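Local atomic coordinates of uncharacterized protein (Thermotoga maritima, PDB entry 1VMJ), a protein that is of unknown function but belongs to the YjbQ (UPF0047) family, forms trimers, and may act as a thiamin phosphate synthase. Residues R17-F22 and N54-T59; S89-N94 and A103-T108; V131-F136 and K142-K147. All coordinates share one frame; numbering follows the deposited sequence.

Contact 1: residues R17-F22 and N54-T59; sequences RKELWF and NAMHIT. With SO4 (sulfate ion), chain C; SO4 (sulfate ion), chain E.
On one face of the five-stranded antiparallel sheet, Glu-19 of edge strand 14-22 meets Met-56, just past the end of strand 49-55, across the top of the strand between them. The two side chains cross at about a right angle, with Met-56 SD lying 4.1 Å from Glu-19 CD. Glu-19 starts with CG anti to the carbonyl carbon (chi1 -66°) and runs on extended, which carries its carboxylate to the thioether. There the carboxylate is held at both oxygens, each through its anti lone pair: OE2 takes Arg-17 NH2 at 2.7 Å, in the guanidinium plane, and OE1 takes Trp-21 NE1 at 2.9 Å along a nearly straight bond (169°). Were Glu-19 an alanine, Arg-17 NH2 and the indole N-H would probably lose the carboxylate they share, and Met-56 its cover on one flank. Beyond Met-56 a loop holds a sulfate ion, probably from the crystallisation liquor: His-57 ND1 hydrogen-bonds O1 of this chain C sulfate at 2.9 Å, almost straight (178°), and Ile-58 N bonds O3. The intervening strand, 142-150, adds Arg-143 as a salt-bridge partner of Glu-19; helix 101-110 packs against Ile-58 and Thr-59, and Leu-125 of the second subunit against Met-56.

Contact 2: residues S89-N94 and A103-T108; sequences SQYKHN and AHLKRT. With NA (sodium ion), chain B; SO4 (sulfate ion), chain D.
His-93, with CG anti to its backbone nitrogen (chi1 -178°), and His-104, with CG anti to its carbonyl carbon (chi1 -63°), swing their rings toward one another until both NE2 atoms reach a single sodium ion. The side chains cross at about a right angle and the ring planes stand 78° apart. His-104 NE2 lies 2.1 Å from the metal. The two NE2 atoms are 3.3 Å apart, a closeness imposed by shared coordination and not a hydrogen bond. This is a metal site built between a loop and helix 101-110, completed to six ligands by Asn-100 OD1 and three waters. Its second shell comes from another copy of the protein: Glu-68 of the second subunit accepts from His-93 ND1, and Asn-65 of the second subunit pairs with His-104 ND1, which together should fix the rotation of both rings. Away from the metal, an apolar contact joins the same two elements. Leu-105 CD1 comes obliquely to the Tyr-91 ring, 3.6 Å from CE1, while Gln-90 CG sits over the centre of one ring face, 3.3 Å above it. The Tyr-91 hydroxyl is bound by Pro-84 O, and Phe-75 of the second subunit packs on Leu-105.

Contact 3: residues V131-F136 and K142-K147; sequences VFYGEF and KRVLVK
Tyr-133 and Glu-135 of strand 130-135 face Lys-142 and Val-144 of strand 142-150 across the interface of two antiparallel sheets, a three-stranded and a five-stranded one. Segments 131-135 and 142-147 run roughly antiparallel (151°), their axes coming no closer than 9.4 Å, so side chains, not backbone pairs, join them. At the end where the chain turns back lies a buried salt bridge: Lys-142 NZ donates to Glu-135 OE2 at 2.6 Å, on the syn side and 21° out of the carboxylate plane. The ammonium also reaches Asp-137 O and Thr-59 OG1, while Asp-137 N donates to the same OE2, giving both charged ends several partners. The other oxygen, OE1, is occupied as well, for Tyr-133 OH donates to it at 2.7 Å from above the carboxylate plane. Tyr-133 OH in turn accepts from a water 2.9 Å away, and the water's second hydrogen goes to Arg-143 O (2.8 Å). A polar chain thus runs from lysine through carboxylate, phenol and water back to the lysine's own strand. The first torsion of Tyr-133 (chi1 -180°, CG opposite the backbone N) sends the ring alongside Val-144, running the opposite way, its CD1 3.3 Å from Val-144 CG2.

How the contacts relate
Following the chain from the N terminus, the three contacts come in series, none enclosing or crossing another. Contact 1 closes the long excursion from strand 14-22 through helix 34-44 to the end of strand 49-55. Contact 2 closes a short loop, bringing residues 89-94 back onto helix 101-110, and contact 3 closes the tight connection between the two sheets. Contacts 1 and 3 lie about 5 Å apart between centres and share the large sheet, where Leu-20 N and Phe-22 N probably bond to Val-144 O and Lys-142 O. Contact 2, roughly 20 Å away, is tied in through residues 57-59, which touch His-104 and Arg-107, and through Phe-136, which packs against its helix. All three reach the second subunit.

Contact 1: residues R17-F22 and N54-T59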
loop_
_atom_site.group_PDB
_atom_site.type_symbol
_atom_site.label_atom_id
_atom_site.label_comp_id
_atom_site.label_asym_id
_atom_site.label_seq_id
_atom_site.Cartn_x
_atom_site.Cartn_y
_atom_site.Cartn_z
ATOM N N ARG A 17 -18.317 -1.614 10.852
ATOM C CA ARG A 17 -17.022 -1.652 11.523
ATOM C C ARG A 17 -16.897 -2.898 12.392
ATOM O O ARG A 17 -17.841 -3.291 13.086
ATOM C CB ARG A 17 -16.911 -0.418 12.396
ATOM C CG ARG A 17 -15.640 -0.329 13.123
ATOM C CD ARG A 17 -15.764 0.594 14.295
ATOM N NE ARG A 17 -14.453 0.856 14.838
ATOM C CZ ARG A 17 -13.899 0.187 15.838
ATOM N NH1 ARG A 17 -14.532 -0.801 16.464
ATOM N NH2 ARG A 17 -12.685 0.512 16.221
ATOM N N LYS A 18 -15.732 -3.520 12.378
ATOM C CA LYS A 18 -15.449 -4.630 13.256
ATOM C C LYS A 18 -13.950 -4.658 13.526
ATOM O O LYS A 18 -13.141 -4.570 12.598
ATOM C CB LYS A 18 -15.868 -5.942 12.575
ATOM C CG LYS A 18 -15.755 -7.206 13.453
ATOM C CD LYS A 18 -16.915 -7.282 14.440
ATOM C CE LYS A 18 -16.660 -8.243 15.582
ATOM N NZ LYS A 18 -15.498 -7.802 16.408
ATOM N N GLU A 19 -13.576 -4.837 14.788
ATOM C CA GLU A 19 -12.193 -5.164 15.132
ATOM C C GLU A 19 -12.034 -6.671 15.279
ATOM O O GLU A 19 -12.844 -7.341 15.914
ATOM C CB GLU A 19 -11.733 -4.521 16.426
ATOM C CG GLU A 19 -11.665 -3.026 16.365
ATOM C CD GLU A 19 -11.201 -2.433 17.682
ATOM O OE1 GLU A 19 -10.753 -3.200 18.583
ATOM O OE2 GLU A 19 -11.321 -1.201 17.848
ATOM N N LEU A 20 -10.995 -7.188 14.668
ATOM C CA LEU A 20 -10.628 -8.590 14.772
ATOM C C LEU A 20 -9.374 -8.649 15.619
ATOM O O LEU A 20 -8.413 -7.957 15.344
ATOM C CB LEU A 20 -10.378 -9.170 13.369
ATOM C CG LEU A 20 -11.570 -9.134 12.426
ATOM C CD1 LEU A 20 -11.107 -9.577 11.035
ATOM C CD2 LEU A 20 -12.724 -10.001 12.902
ATOM N N TRP A 21 -9.361 -9.482 16.652
ATOM C CA TRP A 21 -8.236 -9.536 17.584
ATOM C C TRP A 21 -7.436 -10.803 17.414
ATOM O O TRP A 21 -7.996 -11.843 17.073
ATOM C CB TRP A 21 -8.729 -9.416 19.010
ATOM C CG TRP A 21 -9.274 -8.045 19.418
ATOM C CD1 TRP A 21 -9.601 -6.997 18.606
ATOM C CD2 TRP A 21 -9.533 -7.613 20.760
ATOM N NE1 TRP A 21 -10.051 -5.943 19.369
ATOM C CE2 TRP A 21 -10.000 -6.289 20.687
ATOM C CE3 TRP A 21 -9.371 -8.201 22.022
ATOM C CZ2 TRP A 21 -10.365 -5.567 21.803
ATOM C CZ3 TRP A 21 -9.736 -7.474 23.130
ATOM C CH2 TRP A 21 -10.206 -6.160 23.015
ATOM N N PHE A 22 -6.134 -10.685 17.639
ATOM C CA PHE A 22 -5.190 -11.802 17.512
ATOM C C PHE A 22 -4.248 -11.787 18.697
ATOM O O PHE A 22 -3.954 -10.752 19.274
ATOM C CB PHE A 22 -4.419 -11.709 16.186
ATOM C CG PHE A 22 -5.314 -11.649 15.016
ATOM C CD1 PHE A 22 -5.811 -12.812 14.455
ATOM C CD2 PHE A 22 -5.784 -10.424 14.552
ATOM C CE1 PHE A 22 -6.704 -12.765 13.412
ATOM C CE2 PHE A 22 -6.667 -10.370 13.513
ATOM C CZ PHE A 22 -7.129 -11.526 12.937
ATOM N N ASN A 54 -7.137 -3.099 7.899
ATOM C CA ASN A 54 -5.805 -2.656 8.260
ATOM C C ASN A 54 -5.367 -3.137 9.622
ATOM O O ASN A 54 -6.171 -3.326 10.511
ATOM C CB ASN A 54 -5.668 -1.138 8.141
ATOM C CG ASN A 54 -6.441 -0.372 9.213
ATOM O OD1 ASN A 54 -7.581 0.040 8.981
ATOM N ND2 ASN A 54 -5.818 -0.143 10.388
ATOM N N ALA A 55 -4.046 -3.317 9.755
ATOM C CA ALA A 55 -3.437 -3.552 11.051
ATOM C C ALA A 55 -3.534 -2.252 11.846
ATOM O O ALA A 55 -3.145 -1.202 11.351
ATOM C CB ALA A 55 -2.019 -3.963 10.871
ATOM N N MET A 56 -4.024 -2.341 13.081
ATOM C CA MET A 56 -4.121 -1.179 13.961
ATOM C C MET A 56 -2.838 -0.969 14.741
ATOM O O MET A 56 -2.690 0.026 15.435
ATOM C CB MET A 56 -5.282 -1.335 14.918
ATOM C CG MET A 56 -6.591 -1.495 14.206
ATOM S SD MET A 56 -8.032 -1.439 15.301
ATOM C CE MET A 56 -8.284 0.312 15.514
ATOM N N HIS A 57 -1.924 -1.915 14.623
ATOM C CA HIS A 57 -0.606 -1.851 15.267
ATOM C C HIS A 57 0.441 -1.657 14.204
ATOM O O HIS A 57 0.290 -2.091 13.065
ATOM C CB HIS A 57 -0.391 -3.116 16.094
ATOM C CG HIS A 57 -1.338 -3.202 17.239
ATOM N ND1 HIS A 57 -1.008 -2.836 18.524
ATOM C CD2 HIS A 57 -2.643 -3.545 17.261
ATOM C CE1 HIS A 57 -2.088 -2.951 19.289
ATOM N NE2 HIS A 57 -3.089 -3.380 18.543
ATOM N N ILE A 58 1.516 -0.985 14.583
ATOM C CA ILE A 58 2.515 -0.508 13.633
ATOM C C ILE A 58 3.663 -1.493 13.436
ATOM O O ILE A 58 4.675 -1.160 12.798
ATOM C CB ILE A 58 2.996 0.924 14.028
ATOM C CG1 ILE A 58 3.580 0.920 15.442
ATOM C CG2 ILE A 58 1.842 1.925 13.923
ATOM C CD1 ILE A 58 4.187 2.235 15.869
ATOM N N THR A 59 3.469 -2.706 13.961
ATOM C CA THR A 59 4.385 -3.823 13.843
ATOM C C THR A 59 3.718 -5.055 13.227
ATOM O O THR A 59 4.190 -6.186 13.401
ATOM C CB THR A 59 4.924 -4.207 15.214
ATOM O OG1 THR A 59 3.831 -4.389 16.111
ATOM C CG2 THR A 59 5.833 -3.123 15.727
HETATM S S SO4 C . 2.313 -1.465 18.311
HETATM O O1 SO4 C . 1.604 -1.967 19.472
HETATM O O2 SO4 C . 3.427 -0.615 18.686
HETATM O O3 SO4 C . 1.412 -0.636 17.485
HETATM O O4 SO4 C . 2.736 -2.615 17.565
HETATM S S SO4 E . -16.880 -5.056 17.797
HETATM O O1 SO4 E . -17.841 -4.460 16.873
HETATM O O2 SO4 E . -16.660 -4.150 18.924
HETATM O O3 SO4 E . -15.605 -5.229 17.061
HETATM O O4 SO4 E . -17.438 -6.323 18.308
#

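Contact 2: residues S89-N94 and A103-T108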
loop_
_atom_site.group_PDB
_atom_site.type_symbol
_atom_site.label_atom_id
_atom_site.label_comp_id
_atom_site.label_asym_id
_atom_site.label_seq_id
_atom_site.Cartn_x
_atom_site.Cartn_y
_atom_site.Cartn_z
ATOM N N SER A 89 20.797 -4.527 18.582
ATOM C CA SER A 89 21.634 -3.336 18.702
ATOM C C SER A 89 21.791 -2.534 17.418
ATOM O O SER A 89 22.186 -1.379 17.480
ATOM C CB SER A 89 23.021 -3.731 19.219
ATOM O OG SER A 89 23.685 -4.569 18.286
ATOM N N GLN A 90 21.487 -3.113 16.256
ATOM C CA GLN A 90 21.629 -2.378 15.010
ATOM C C GLN A 90 20.578 -1.326 14.828
ATOM O O GLN A 90 20.714 -0.496 13.953
ATOM C CB GLN A 90 21.573 -3.308 13.826
ATOM C CG GLN A 90 20.221 -3.799 13.465
ATOM C CD GLN A 90 20.247 -4.918 12.445
ATOM O OE1 GLN A 90 20.627 -4.693 11.304
ATOM N NE2 GLN A 90 19.795 -6.113 12.837
ATOM N N TYR A 91 19.527 -1.384 15.636
ATOM C CA TYR A 91 18.421 -0.436 15.516
ATOM C C TYR A 91 18.322 0.481 16.728
ATOM O O TYR A 91 18.177 0.013 17.870
ATOM C CB TYR A 91 17.094 -1.168 15.356
ATOM C CG TYR A 91 17.013 -2.109 14.190
ATOM C CD1 TYR A 91 17.079 -1.632 12.874
ATOM C CD2 TYR A 91 16.888 -3.487 14.385
ATOM C CE1 TYR A 91 17.001 -2.474 11.800
ATOM C CE2 TYR A 91 16.816 -4.368 13.293
ATOM C CZ TYR A 91 16.873 -3.852 11.999
ATOM O OH TYR A 91 16.788 -4.684 10.902
ATOM N N LYS A 92 18.333 1.786 16.460
ATOM C CA LYS A 92 18.203 2.788 17.519
ATOM C C LYS A 92 16.865 2.739 18.228
ATOM O O LYS A 92 16.788 3.106 19.383
ATOM C CB LYS A 92 18.429 4.206 16.991
ATOM C CG LYS A 92 19.800 4.442 16.388
ATOM C CD LYS A 92 20.916 4.129 17.357
ATOM N N HIS A 93 15.813 2.287 17.542
ATOM C CA HIS A 93 14.521 2.114 18.185
ATOM C C HIS A 93 14.610 1.157 19.369
ATOM O O HIS A 93 13.818 1.268 20.309
ATOM C CB HIS A 93 13.500 1.622 17.184
ATOM C CG HIS A 93 12.132 1.454 17.750
ATOM N ND1 HIS A 93 11.384 2.524 18.194
ATOM C CD2 HIS A 93 11.378 0.347 17.958
ATOM C CE1 HIS A 93 10.213 2.088 18.623
ATOM N NE2 HIS A 93 10.177 0.770 18.484
ATOM N N ASN A 94 15.563 0.223 19.330
ATOM C CA ASN A 94 15.681 -0.795 20.381
ATOM C C ASN A 94 16.583 -0.364 21.536
ATOM O O ASN A 94 16.869 -1.158 22.421
ATOM C CB ASN A 94 16.271 -2.082 19.789
ATOM C CG ASN A 94 15.357 -2.772 18.781
ATOM O OD1 ASN A 94 14.135 -2.565 18.768
ATOM N ND2 ASN A 94 15.938 -3.659 17.971
ATOM N N ALA A 103 10.212 -5.373 13.277
ATOM C CA ALA A 103 8.806 -5.616 12.976
ATOM C C ALA A 103 8.174 -4.402 12.290
ATOM O O ALA A 103 7.293 -4.552 11.441
ATOM C CB ALA A 103 8.030 -5.991 14.229
ATOM N N HIS A 104 8.630 -3.206 12.647
ATOM C CA HIS A 104 8.133 -1.980 12.013
ATOM C C HIS A 104 8.566 -1.952 10.554
ATOM O O HIS A 104 7.821 -1.502 9.679
ATOM C CB HIS A 104 8.699 -0.754 12.696
ATOM C CG HIS A 104 8.298 -0.608 14.125
ATOM N ND1 HIS A 104 7.236 0.175 14.527
ATOM C CD2 HIS A 104 8.847 -1.108 15.255
ATOM C CE1 HIS A 104 7.137 0.129 15.841
ATOM N NE2 HIS A 104 8.098 -0.638 16.308
ATOM N N LEU A 105 9.778 -2.433 10.298
ATOM C CA LEU A 105 10.315 -2.534 8.930
ATOM C C LEU A 105 9.639 -3.634 8.099
ATOM O O LEU A 105 9.232 -3.388 6.969
ATOM C CB LEU A 105 11.858 -2.721 8.956
ATOM C CG LEU A 105 12.621 -1.689 9.776
ATOM C CD1 LEU A 105 14.109 -1.952 9.660
ATOM C CD2 LEU A 105 12.287 -0.273 9.440
ATOM N N LYS A 106 9.510 -4.826 8.666
ATOM C CA LYS A 106 8.853 -5.937 7.992
ATOM C C LYS A 106 7.424 -5.562 7.593
ATOM O O LYS A 106 6.975 -5.847 6.486
ATOM C CB LYS A 106 8.865 -7.198 8.870
ATOM C CG LYS A 106 10.193 -7.887 9.032
ATOM C CD LYS A 106 10.009 -9.176 9.823
ATOM C CE LYS A 106 11.243 -10.072 9.795
ATOM N NZ LYS A 106 12.357 -9.465 10.529
ATOM N N ARG A 107 6.696 -4.908 8.501
ATOM C CA ARG A 107 5.303 -4.552 8.189
ATOM C C ARG A 107 5.275 -3.559 7.051
ATOM O O ARG A 107 4.334 -3.578 6.251
ATOM C CB ARG A 107 4.547 -4.054 9.432
ATOM C CG ARG A 107 4.345 -2.539 9.594
ATOM C CD ARG A 107 3.309 -1.958 8.675
ATOM N NE ARG A 107 2.852 -0.621 9.062
ATOM C CZ ARG A 107 1.815 -0.377 9.840
ATOM N NH1 ARG A 107 1.082 -1.352 10.344
ATOM N NH2 ARG A 107 1.476 0.871 10.112
ATOM N N THR A 108 6.281 -2.688 6.982
ATOM C CA THR A 108 6.354 -1.716 5.915
ATOM C C THR A 108 6.445 -2.412 4.558
ATOM O O THR A 108 5.763 -2.013 3.614
ATOM C CB THR A 108 7.510 -0.753 6.166
ATOM O OG1 THR A 108 7.302 -0.083 7.412
ATOM C CG2 THR A 108 7.622 0.270 5.047
HETATM NA NA NA B . 8.250 -0.393 18.399
HETATM S S SO4 D . 21.844 -8.099 20.387
HETATM O O1 SO4 D . 20.864 -8.847 19.589
HETATM O O2 SO4 D . 21.458 -8.422 21.765
HETATM O O3 SO4 D . 21.841 -6.648 20.187
HETATM O O4 SO4 D . 23.224 -8.566 20.150
HETATM O O HOH W 1 8.407 -0.450 20.450
HETATM O O HOH W 2 6.991 1.453 18.602
HETATM O O HOH W 3 6.236 -1.142 18.826
#

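Contact 3: residues V131-F136 and K142-K147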
loop_
_atom_site.group_PDB
_atom_site.type_symbol
_atom_site.label_atom_id
_atom_site.label_comp_id
_atom_site.label_asym_id
_atom_site.label_seq_id
_atom_site.Cartn_x
_atom_site.Cartn_y
_atom_site.Cartn_z
ATOM N N VAL A 131 -6.685 -13.043 2.094
ATOM C CA VAL A 131 -6.289 -11.949 2.973
ATOM C C VAL A 131 -5.660 -12.530 4.239
ATOM O O VAL A 131 -6.178 -13.455 4.856
ATOM C CB VAL A 131 -7.491 -11.089 3.398
ATOM C CG1 VAL A 131 -6.998 -9.824 4.113
ATOM C CG2 VAL A 131 -8.363 -10.705 2.200
ATOM N N PHE A 132 -4.509 -11.954 4.586
ATOM C CA PHE A 132 -3.704 -12.352 5.740
ATOM C C PHE A 132 -3.462 -11.237 6.718
ATOM O O PHE A 132 -3.267 -10.066 6.336
ATOM C CB PHE A 132 -2.338 -12.872 5.269
ATOM C CG PHE A 132 -2.438 -14.176 4.581
ATOM C CD1 PHE A 132 -2.635 -14.243 3.200
ATOM C CD2 PHE A 132 -2.410 -15.343 5.306
ATOM C CE1 PHE A 132 -2.785 -15.462 2.566
ATOM C CE2 PHE A 132 -2.580 -16.567 4.661
ATOM C CZ PHE A 132 -2.771 -16.597 3.289
ATOM N N TYR A 133 -3.457 -11.633 7.986
ATOM C CA TYR A 133 -2.842 -10.859 9.046
ATOM C C TYR A 133 -1.411 -11.339 9.130
ATOM O O TYR A 133 -1.151 -12.535 9.294
ATOM C CB TYR A 133 -3.547 -11.092 10.395
ATOM C CG TYR A 133 -2.949 -10.305 11.534
ATOM C CD1 TYR A 133 -2.837 -8.927 11.454
ATOM C CD2 TYR A 133 -2.456 -10.946 12.675
ATOM C CE1 TYR A 133 -2.285 -8.193 12.493
ATOM C CE2 TYR A 133 -1.913 -10.216 13.734
ATOM C CZ TYR A 133 -1.821 -8.840 13.616
ATOM O OH TYR A 133 -1.269 -8.110 14.621
ATOM N N GLY A 134 -0.479 -10.401 8.998
ATOM C CA GLY A 134 0.933 -10.667 9.124
ATOM C C GLY A 134 1.436 -10.116 10.432
ATOM O O GLY A 134 1.628 -8.896 10.589
ATOM N N GLU A 135 1.617 -10.991 11.398
ATOM C CA GLU A 135 2.117 -10.603 12.697
ATOM C C GLU A 135 3.639 -10.626 12.709
ATOM O O GLU A 135 4.220 -11.655 12.404
ATOM C CB GLU A 135 1.595 -11.584 13.766
ATOM C CG GLU A 135 2.033 -11.235 15.183
ATOM C CD GLU A 135 1.558 -9.865 15.579
ATOM O OE1 GLU A 135 0.390 -9.747 16.034
ATOM O OE2 GLU A 135 2.349 -8.915 15.414
ATOM N N PHE A 136 4.279 -9.507 13.064
ATOM C CA PHE A 136 5.731 -9.460 13.176
ATOM C C PHE A 136 6.250 -9.220 14.592
ATOM O O PHE A 136 7.448 -9.246 14.818
ATOM C CB PHE A 136 6.299 -8.453 12.170
ATOM C CG PHE A 136 5.891 -8.766 10.762
ATOM C CD1 PHE A 136 6.265 -9.964 10.198
ATOM C CD2 PHE A 136 5.086 -7.917 10.026
ATOM C CE1 PHE A 136 5.866 -10.300 8.921
ATOM C CE2 PHE A 136 4.695 -8.253 8.753
ATOM C CZ PHE A 136 5.093 -9.463 8.217
ATOM N N LYS A 142 -3.442 -8.007 19.700
ATOM C CA LYS A 142 -3.324 -7.005 18.669
ATOM C C LYS A 142 -4.531 -7.063 17.773
ATOM O O LYS A 142 -5.291 -8.038 17.759
ATOM C CB LYS A 142 -2.024 -7.207 17.896
ATOM C CG LYS A 142 -0.838 -6.963 18.822
ATOM C CD LYS A 142 0.485 -7.306 18.216
ATOM C CE LYS A 142 0.970 -6.234 17.248
ATOM N NZ LYS A 142 2.333 -6.665 16.731
ATOM N N ARG A 143 -4.732 -5.982 17.036
ATOM C CA ARG A 143 -6.001 -5.742 16.395
ATOM C C ARG A 143 -5.866 -5.407 14.936
ATOM O O ARG A 143 -4.923 -4.750 14.522
ATOM C CB ARG A 143 -6.723 -4.603 17.090
ATOM C CG ARG A 143 -6.753 -4.710 18.576
ATOM C CD ARG A 143 -7.445 -3.530 19.140
ATOM N NE ARG A 143 -7.284 -3.485 20.587
ATOM C CZ ARG A 143 -8.143 -2.893 21.396
ATOM N NH1 ARG A 143 -9.253 -2.326 20.911
ATOM N NH2 ARG A 143 -7.888 -2.868 22.697
ATOM N N VAL A 144 -6.871 -5.860 14.192
ATOM C CA VAL A 144 -7.121 -5.506 12.810
ATOM C C VAL A 144 -8.481 -4.844 12.729
ATOM O O VAL A 144 -9.432 -5.275 13.384
ATOM C CB VAL A 144 -7.116 -6.784 11.941
ATOM C CG1 VAL A 144 -7.728 -6.577 10.588
ATOM C CG2 VAL A 144 -5.695 -7.309 11.810
ATOM N N LEU A 145 -8.563 -3.792 11.940
ATOM C CA LEU A 145 -9.812 -3.080 11.723
ATOM C C LEU A 145 -10.386 -3.440 10.373
ATOM O O LEU A 145 -9.656 -3.486 9.387
ATOM C CB LEU A 145 -9.613 -1.559 11.819
ATOM C CG LEU A 145 -10.889 -0.719 11.741
ATOM C CD1 LEU A 145 -11.807 -0.957 12.932
ATOM C CD2 LEU A 145 -10.530 0.764 11.622
ATOM N N VAL A 146 -11.693 -3.710 10.336
ATOM C CA VAL A 146 -12.454 -3.840 9.106
ATOM C C VAL A 146 -13.468 -2.712 9.099
ATOM O O VAL A 146 -14.214 -2.537 10.064
ATOM C CB VAL A 146 -13.221 -5.179 9.028
ATOM C CG1 VAL A 146 -14.023 -5.267 7.754
ATOM C CG2 VAL A 146 -12.268 -6.341 9.125
ATOM N N LYS A 147 -13.456 -1.946 8.015
ATOM C CA LYS A 147 -14.393 -0.885 7.796
ATOM C C LYS A 147 -14.945 -0.971 6.385
ATOM O O LYS A 147 -14.196 -1.093 5.439
ATOM C CB LYS A 147 -13.704 0.476 8.009
ATOM C CG LYS A 147 -14.643 1.716 7.924
ATOM C CD LYS A 147 -15.459 1.916 9.159
ATOM C CE LYS A 147 -16.235 3.237 9.091
ATOM N NZ LYS A 147 -16.927 3.541 10.407
HETATM O O HOH W 4 -2.204 -5.350 14.373
#